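Local coordinates for protein ferredoxin (Trichomonas vaginalis, PDB 1L5P) that carries electrons on a single [2Fe-2S] cluster, linking pyruvate:ferredoxin oxidoreductase to hydrogenase in the hydrogenosome, at residues G1-G9 and L82-L93; K55-E63 and A74-L82. One frame throughout, in Å; residues are numbered along the deposited sequence.

Contact 1. Residues G1-G9 and L82-L93; sequences GTITAVKGG and LSGENDGAVFEL
The shortest polar bond between G1-G9 and L82-L93 runs from G88 N to T2 O, 2.7 Å, and it starts a ladder that illustrates how a beta-grasp ferredoxin joins its two chain ends. Strand 2-7 and strand 90-92 lie parallel, their short axes 4.7 Å apart, inside the mixed sheet of the [2Fe-2S] ferredoxin fold. T4 and V6 each donate and accept, reaching A89 and F91 with their N-H groups and F91 and L93 with their carbonyls, the alternating pattern of parallel pairing. A89 O and F91 O are approached almost head-on by T4 N and V6 N, whereas L93 N reaches V6 O, 2.9 Å away, from above the carbonyl plane.

Before the strand, the type II turn N86-A89 is also fastened through the side chain of D87: T2 N donates to D87 OD2 at 3.1 Å, a straight bond that enters from above the carboxylate plane. CG of D87 stands anti to its own N (chi1 -169°), which carries the carboxylate back to the N terminus. At the base of this turn N86 OD1 accepts from S83 N and S83 OG, while its ND2 is held by K55 O.

One face of the sheet carries T4, V6, V90 and E92. V90 runs alongside T4 in the same direction, T4 CB being 3.8 Å from V90 CG2; E92 directs its carboxylate to K50. The other face is buried: the I3 side chain is set roughly perpendicular to that of F91 and places CD1 3.8 Å from F91 CD1, with L22 of helix 22-27 packing on both. At the C-terminal end A5 CB meets L93 CD1 at 4.0 Å.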
loop_
_atom_site.group_PDB
_atom_site.type_symbol
_atom_site.label_atom_id
_atom_site.label_comp_id
_atom_site.label_asym_id
_atom_site.label_seq_id
_atom_site.Cartn_x
_atom_site.Cartn_y
_atom_site.Cartn_z
ATOM N N GLY A 1 8.092 -9.753 7.793
ATOM C CA GLY A 1 7.881 -10.500 6.513
ATOM C C GLY A 1 8.300 -9.667 5.325
ATOM O O GLY A 1 9.069 -8.721 5.484
ATOM N N THR A 2 7.829 -10.024 4.136
ATOM C CA THR A 2 8.153 -9.253 2.945
ATOM C C THR A 2 7.016 -9.234 1.938
ATOM O O THR A 2 6.208 -10.163 1.853
ATOM C CB THR A 2 9.420 -9.760 2.210
ATOM O OG1 THR A 2 9.072 -10.880 1.397
ATOM C CG2 THR A 2 10.515 -10.152 3.195
ATOM N N ILE A 3 6.967 -8.152 1.174
ATOM C CA ILE A 3 5.954 -7.976 0.154
ATOM C C ILE A 3 6.673 -7.588 -1.126
ATOM O O ILE A 3 7.827 -7.146 -1.107
ATOM C CB ILE A 3 4.918 -6.869 0.551
ATOM C CG1 ILE A 3 5.597 -5.504 0.670
ATOM C CG2 ILE A 3 4.284 -7.209 1.901
ATOM C CD1 ILE A 3 5.191 -4.540 -0.400
ATOM N N THR A 4 5.980 -7.764 -2.238
ATOM C CA THR A 4 6.524 -7.461 -3.543
ATOM C C THR A 4 5.868 -6.204 -4.099
ATOM O O THR A 4 4.644 -6.144 -4.196
ATOM C CB THR A 4 6.251 -8.650 -4.492
ATOM O OG1 THR A 4 6.958 -9.802 -4.019
ATOM C CG2 THR A 4 6.673 -8.328 -5.910
ATOM N N ALA A 5 6.677 -5.203 -4.441
ATOM C CA ALA A 5 6.174 -3.963 -5.025
ATOM C C ALA A 5 6.525 -4.052 -6.501
ATOM O O ALA A 5 7.613 -4.505 -6.840
ATOM C CB ALA A 5 6.858 -2.752 -4.387
ATOM N N VAL A 6 5.616 -3.634 -7.374
ATOM C CA VAL A 6 5.854 -3.697 -8.809
ATOM C C VAL A 6 5.688 -2.336 -9.449
ATOM O O VAL A 6 4.574 -1.861 -9.618
ATOM C CB VAL A 6 4.872 -4.646 -9.489
ATOM C CG1 VAL A 6 5.156 -4.710 -10.973
ATOM C CG2 VAL A 6 4.962 -6.018 -8.852
ATOM N N LYS A 7 6.803 -1.716 -9.819
ATOM C CA LYS A 7 6.789 -0.400 -10.449
ATOM C C LYS A 7 7.397 -0.508 -11.835
ATOM O O LYS A 7 8.470 -1.082 -11.998
ATOM C CB LYS A 7 7.610 0.589 -9.618
ATOM C CG LYS A 7 6.841 1.805 -9.136
ATOM C CD LYS A 7 7.755 2.776 -8.396
ATOM C CE LYS A 7 7.288 4.218 -8.562
ATOM N NZ LYS A 7 8.427 5.146 -8.824
ATOM N N GLY A 8 6.715 0.042 -12.830
ATOM C CA GLY A 8 7.230 -0.015 -14.185
ATOM C C GLY A 8 7.661 -1.405 -14.625
ATOM O O GLY A 8 8.788 -1.601 -15.096
ATOM N N GLY A 9 6.768 -2.374 -14.464
ATOM C CA GLY A 9 7.080 -3.730 -14.867
ATOM C C GLY A 9 8.224 -4.392 -14.121
ATOM O O GLY A 9 8.542 -5.549 -14.391
ATOM N N LEU A 82 0.844 -3.606 7.806
ATOM C CA LEU A 82 1.455 -4.903 7.548
ATOM C C LEU A 82 1.750 -5.765 8.768
ATOM O O LEU A 82 2.225 -5.284 9.802
ATOM C CB LEU A 82 2.732 -4.716 6.736
ATOM C CG LEU A 82 2.484 -4.064 5.377
ATOM C CD1 LEU A 82 3.805 -3.634 4.792
ATOM C CD2 LEU A 82 1.776 -5.028 4.444
ATOM N N SER A 83 1.456 -7.056 8.622
ATOM C CA SER A 83 1.677 -8.049 9.665
ATOM C C SER A 83 2.016 -9.374 8.986
ATOM O O SER A 83 1.983 -9.480 7.753
ATOM C CB SER A 83 0.421 -8.215 10.513
ATOM O OG SER A 83 -0.737 -8.248 9.688
ATOM N N GLY A 84 2.340 -10.383 9.788
ATOM C CA GLY A 84 2.693 -11.675 9.230
ATOM C C GLY A 84 1.732 -12.193 8.171
ATOM O O GLY A 84 2.149 -12.809 7.189
ATOM N N GLU A 85 0.442 -11.939 8.361
ATOM C CA GLU A 85 -0.569 -12.403 7.417
ATOM C C GLU A 85 -0.414 -11.809 6.012
ATOM O O GLU A 85 -0.950 -12.345 5.042
ATOM C CB GLU A 85 -1.969 -12.092 7.960
ATOM C CG GLU A 85 -2.165 -10.639 8.360
ATOM C CD GLU A 85 -3.572 -10.136 8.084
ATOM O OE1 GLU A 85 -4.390 -10.130 9.029
ATOM O OE2 GLU A 85 -3.863 -9.744 6.929
ATOM N N ASN A 86 0.326 -10.712 5.904
ATOM C CA ASN A 86 0.524 -10.061 4.614
ATOM C C ASN A 86 1.803 -10.510 3.906
ATOM O O ASN A 86 2.099 -10.074 2.793
ATOM C CB ASN A 86 0.545 -8.541 4.803
ATOM C CG ASN A 86 -0.673 -8.027 5.551
ATOM O OD1 ASN A 86 -0.552 -7.429 6.623
ATOM N ND2 ASN A 86 -1.853 -8.260 4.988
ATOM N N ASP A 87 2.566 -11.383 4.552
ATOM C CA ASP A 87 3.809 -11.874 3.963
ATOM C C ASP A 87 3.578 -12.544 2.606
ATOM O O ASP A 87 2.890 -13.558 2.502
ATOM C CB ASP A 87 4.496 -12.857 4.922
ATOM C CG ASP A 87 5.908 -13.206 4.488
ATOM O OD1 ASP A 87 6.540 -14.048 5.159
ATOM O OD2 ASP A 87 6.389 -12.645 3.478
ATOM N N GLY A 88 4.162 -11.972 1.562
ATOM C CA GLY A 88 3.994 -12.547 0.242
ATOM C C GLY A 88 3.018 -11.770 -0.613
ATOM O O GLY A 88 2.845 -12.075 -1.792
ATOM N N ALA A 89 2.376 -10.765 -0.028
ATOM C CA ALA A 89 1.418 -9.954 -0.775
ATOM C C ALA A 89 2.145 -9.174 -1.858
ATOM O O ALA A 89 3.301 -8.776 -1.677
ATOM C CB ALA A 89 0.706 -9.001 0.156
ATOM N N VAL A 90 1.470 -8.960 -2.979
ATOM C CA VAL A 90 2.056 -8.226 -4.080
ATOM C C VAL A 90 1.248 -6.980 -4.410
ATOM O O VAL A 90 0.029 -7.047 -4.535
ATOM C CB VAL A 90 2.121 -9.103 -5.317
ATOM C CG1 VAL A 90 2.762 -8.335 -6.470
ATOM C CG2 VAL A 90 2.905 -10.366 -4.989
ATOM N N PHE A 91 1.926 -5.843 -4.551
ATOM C CA PHE A 91 1.251 -4.592 -4.878
ATOM C C PHE A 91 1.885 -3.956 -6.106
ATOM O O PHE A 91 3.089 -4.013 -6.287
ATOM C CB PHE A 91 1.318 -3.615 -3.695
ATOM C CG PHE A 91 0.768 -4.172 -2.416
ATOM C CD1 PHE A 91 1.593 -4.853 -1.530
ATOM C CD2 PHE A 91 -0.576 -4.002 -2.087
ATOM C CE1 PHE A 91 1.084 -5.357 -0.318
ATOM C CE2 PHE A 91 -1.092 -4.501 -0.888
ATOM C CZ PHE A 91 -0.263 -5.178 0.001
ATOM N N GLU A 92 1.057 -3.348 -6.943
ATOM C CA GLU A 92 1.513 -2.699 -8.156
ATOM C C GLU A 92 1.373 -1.178 -7.995
ATOM O O GLU A 92 0.317 -0.677 -7.600
ATOM C CB GLU A 92 0.680 -3.238 -9.312
ATOM C CG GLU A 92 0.769 -2.488 -10.597
ATOM C CD GLU A 92 -0.156 -3.087 -11.638
ATOM O OE1 GLU A 92 -0.827 -2.327 -12.377
ATOM O OE2 GLU A 92 -0.216 -4.333 -11.707
ATOM N N LEU A 93 2.450 -0.450 -8.273
ATOM C CA LEU A 93 2.443 0.999 -8.134
ATOM C C LEU A 93 2.116 1.668 -9.452
ATOM O O LEU A 93 1.869 2.889 -9.432
ATOM C CB LEU A 93 3.800 1.488 -7.633
ATOM C CG LEU A 93 4.246 0.983 -6.258
ATOM C CD1 LEU A 93 5.674 0.466 -6.354
ATOM C CD2 LEU A 93 4.143 2.105 -5.224
ATOM O OXT LEU A 93 2.101 0.967 -10.485
#

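Contact 2. Residues K55-E63 and A74-L82; sequences KVAAAEDDE and ARLACAITL. With FES (Fe2/s2 (inorganic) cluster), chain D.
The side chains of E63 and R75 meet nearly perpendicular, and their charged ends pair side-on: R75 offers NE to E63 OE1 (2.7 Å) and NH2 to E63 OE2 (3.2 Å). The carboxylate and guanidinium planes stand 35° apart, so the paired salt bridge is twisted rather than flat. OE1 lies in the guanidinium plane and OE2 is used through its syn lone pair. E63 reaches inward because CG is anti to its backbone N (chi1 180°) and the chain stays extended beyond it.

OE1 has a second donor. L76 N meets it at 3.0 Å from above the carboxylate plane, and one oxygen thereby ties the helix residue E63 both to the R75 side chain and to the backbone of the residue after it. Two N-H donors on OE1 and the nearby positive guanidinium would probably favour the ionised carboxylate of E63.

The bends of the R75 chain at chi2 and chi3 fold its guanidinium back toward the loop, where NH1 donates to A57 O at 2.9 Å; the bond from NH2 to that carbonyl is weak. A59 CB lies over one face of the group and I80 CD1 over the opposite one, both toward its rim. V56 CG1 lies near R75 NH1 and packs against I80 CG2, 4.0 Å away.

Beside the bridge, E63 and L76 pass antiparallel, CG against CG. L76 CD1 then comes 4.0 Å from S1 of the cluster, whose iron FE2 is bound by C78 SG at 2.2 Å. The contact thus sets the start of helix 61-67 against strand 74-76 and the short 3-10 turn 77-79, with strand 48-53 alongside and helix 22-27 packing on A77 and C78.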
loop_
_atom_site.group_PDB
_atom_site.type_symbol
_atom_site.label_atom_id
_atom_site.label_comp_id
_atom_site.label_asym_id
_atom_site.label_seq_id
_atom_site.Cartn_x
_atom_site.Cartn_y
_atom_site.Cartn_z
ATOM N N LYS A 55 -2.965 -11.987 0.871
ATOM C CA LYS A 55 -4.012 -11.633 1.804
ATOM C C LYS A 55 -3.834 -10.240 2.371
ATOM O O LYS A 55 -2.782 -9.907 2.919
ATOM C CB LYS A 55 -4.046 -12.631 2.961
ATOM C CG LYS A 55 -4.657 -13.971 2.613
ATOM C CD LYS A 55 -4.109 -15.064 3.523
ATOM C CE LYS A 55 -4.062 -16.414 2.809
ATOM N NZ LYS A 55 -4.155 -16.283 1.320
ATOM N N VAL A 56 -4.876 -9.431 2.230
ATOM C CA VAL A 56 -4.874 -8.082 2.769
ATOM C C VAL A 56 -6.288 -7.783 3.229
ATOM O O VAL A 56 -7.247 -7.932 2.463
ATOM C CB VAL A 56 -4.448 -7.035 1.734
ATOM C CG1 VAL A 56 -4.475 -5.663 2.375
ATOM C CG2 VAL A 56 -3.041 -7.347 1.226
ATOM N N ALA A 57 -6.403 -7.377 4.493
ATOM C CA ALA A 57 -7.685 -7.061 5.108
ATOM C C ALA A 57 -8.483 -6.074 4.261
ATOM O O ALA A 57 -7.934 -5.100 3.739
ATOM C CB ALA A 57 -7.458 -6.512 6.505
ATOM N N ALA A 58 -9.777 -6.351 4.117
ATOM C CA ALA A 58 -10.674 -5.509 3.329
ATOM C C ALA A 58 -10.616 -4.070 3.804
ATOM O O ALA A 58 -10.377 -3.792 4.975
ATOM C CB ALA A 58 -12.092 -6.032 3.413
ATOM N N ALA A 59 -10.830 -3.157 2.875
ATOM C CA ALA A 59 -10.776 -1.744 3.189
ATOM C C ALA A 59 -11.968 -1.287 4.028
ATOM O O ALA A 59 -13.092 -1.746 3.829
ATOM C CB ALA A 59 -10.705 -0.943 1.895
ATOM N N GLU A 60 -11.710 -0.383 4.970
ATOM C CA GLU A 60 -12.763 0.162 5.819
ATOM C C GLU A 60 -13.484 1.251 5.054
ATOM O O GLU A 60 -13.007 1.713 4.015
ATOM C CB GLU A 60 -12.186 0.775 7.087
ATOM C CG GLU A 60 -11.035 0.001 7.657
ATOM C CD GLU A 60 -11.489 -1.129 8.549
ATOM O OE1 GLU A 60 -12.450 -1.832 8.169
ATOM O OE2 GLU A 60 -10.884 -1.311 9.631
ATOM N N ASP A 61 -14.627 1.666 5.595
ATOM C CA ASP A 61 -15.480 2.694 4.994
ATOM C C ASP A 61 -14.739 3.977 4.657
ATOM O O ASP A 61 -14.903 4.539 3.576
ATOM C CB ASP A 61 -16.648 3.042 5.937
ATOM C CG ASP A 61 -17.598 1.871 6.175
ATOM O OD1 ASP A 61 -17.853 1.085 5.233
ATOM O OD2 ASP A 61 -18.096 1.747 7.315
ATOM N N ASP A 62 -13.935 4.447 5.598
ATOM C CA ASP A 62 -13.189 5.678 5.389
ATOM C C ASP A 62 -12.240 5.590 4.188
ATOM O O ASP A 62 -12.113 6.539 3.411
ATOM C CB ASP A 62 -12.419 6.030 6.670
ATOM C CG ASP A 62 -13.249 6.883 7.636
ATOM O OD1 ASP A 62 -12.669 7.451 8.592
ATOM O OD2 ASP A 62 -14.483 6.987 7.437
ATOM N N GLU A 63 -11.577 4.448 4.035
ATOM C CA GLU A 63 -10.659 4.272 2.919
ATOM C C GLU A 63 -11.435 4.155 1.618
ATOM O O GLU A 63 -11.055 4.747 0.605
ATOM C CB GLU A 63 -9.803 3.021 3.113
ATOM C CG GLU A 63 -8.832 2.796 1.967
ATOM C CD GLU A 63 -8.187 1.429 1.994
ATOM O OE1 GLU A 63 -7.729 0.975 0.924
ATOM O OE2 GLU A 63 -8.137 0.811 3.079
ATOM N N ALA A 74 -7.711 -0.919 -6.280
ATOM C CA ALA A 74 -6.963 0.174 -5.682
ATOM C C ALA A 74 -7.107 0.154 -4.173
ATOM O O ALA A 74 -8.149 -0.211 -3.650
ATOM C CB ALA A 74 -7.467 1.504 -6.225
ATOM N N ARG A 75 -6.050 0.547 -3.477
ATOM C CA ARG A 75 -6.054 0.616 -2.028
ATOM C C ARG A 75 -5.151 1.784 -1.617
ATOM O O ARG A 75 -4.325 2.245 -2.406
ATOM C CB ARG A 75 -5.515 -0.685 -1.427
ATOM C CG ARG A 75 -6.357 -1.918 -1.700
ATOM C CD ARG A 75 -7.642 -1.926 -0.872
ATOM N NE ARG A 75 -7.391 -1.633 0.530
ATOM C CZ ARG A 75 -7.256 -2.556 1.472
ATOM N NH1 ARG A 75 -7.353 -3.839 1.159
ATOM N NH2 ARG A 75 -7.020 -2.198 2.732
ATOM N N LEU A 76 -5.324 2.269 -0.390
ATOM C CA LEU A 76 -4.498 3.349 0.135
ATOM C C LEU A 76 -3.367 2.653 0.875
ATOM O O LEU A 76 -3.607 1.933 1.837
ATOM C CB LEU A 76 -5.282 4.203 1.133
ATOM C CG LEU A 76 -6.374 5.154 0.636
ATOM C CD1 LEU A 76 -6.827 6.006 1.811
ATOM C CD2 LEU A 76 -5.861 6.029 -0.500
ATOM N N ALA A 77 -2.136 2.864 0.432
ATOM C CA ALA A 77 -0.995 2.229 1.068
ATOM C C ALA A 77 -0.934 2.496 2.565
ATOM O O ALA A 77 -0.583 1.607 3.333
ATOM C CB ALA A 77 0.287 2.691 0.399
ATOM N N CYS A 78 -1.276 3.706 2.999
ATOM C CA CYS A 78 -1.211 4.004 4.428
ATOM C C CYS A 78 -2.371 3.409 5.244
ATOM O O CYS A 78 -2.342 3.418 6.482
ATOM C CB CYS A 78 -1.120 5.514 4.668
ATOM S SG CYS A 78 -2.549 6.452 4.127
ATOM N N ALA A 79 -3.379 2.878 4.555
ATOM C CA ALA A 79 -4.524 2.267 5.219
ATOM C C ALA A 79 -4.230 0.797 5.519
ATOM O O ALA A 79 -4.968 0.139 6.253
ATOM C CB ALA A 79 -5.744 2.374 4.331
ATOM N N ILE A 80 -3.143 0.287 4.946
ATOM C CA ILE A 80 -2.753 -1.103 5.128
ATOM C C ILE A 80 -1.630 -1.254 6.140
ATOM O O ILE A 80 -0.503 -0.828 5.899
ATOM C CB ILE A 80 -2.313 -1.703 3.791
ATOM C CG1 ILE A 80 -3.492 -1.692 2.822
ATOM C CG2 ILE A 80 -1.805 -3.115 3.990
ATOM C CD1 ILE A 80 -3.114 -1.903 1.398
ATOM N N THR A 81 -1.953 -1.852 7.281
ATOM C CA THR A 81 -0.982 -2.087 8.346
ATOM C C THR A 81 -0.440 -3.495 8.141
ATOM O O THR A 81 -1.177 -4.471 8.291
ATOM C CB THR A 81 -1.650 -2.018 9.737
ATOM O OG1 THR A 81 -2.368 -0.785 9.862
ATOM C CG2 THR A 81 -0.605 -2.106 10.837
ATOM N N LEU A 82 0.844 -3.606 7.806
ATOM C CA LEU A 82 1.455 -4.903 7.548
ATOM C C LEU A 82 1.750 -5.765 8.768
ATOM O O LEU A 82 2.225 -5.284 9.802
ATOM C CB LEU A 82 2.732 -4.716 6.736
ATOM C CG LEU A 82 2.484 -4.064 5.377
ATOM C CD1 LEU A 82 3.805 -3.634 4.792
ATOM C CD2 LEU A 82 1.776 -5.028 4.444
HETATM FE FE1 FES D . -2.637 10.566 2.562
HETATM FE FE2 FES D . -2.369 7.859 2.428
HETATM S S1 FES D . -4.261 9.039 2.267
HETATM S S2 FES D . -0.723 9.380 2.722
#

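In the fold
From the N terminus, strand 2-7 enters contact 1 at once, but its partner, strand 90-92, comes only at the end of the chain, so contact 1 closes a loop around nearly the whole domain. Contact 2 is nested within that loop: 74-82 returns to 55-63 after the rest of helix 61-67 and a loop. The two share L82, where the second segment of contact 2 becomes that of contact 1. They also touch directly, through V56 against F91 and K55 against E85. Strand 48-53 lies between 90-92 and 74-76 in one mixed sheet, linking the paired termini to the cluster-binding side.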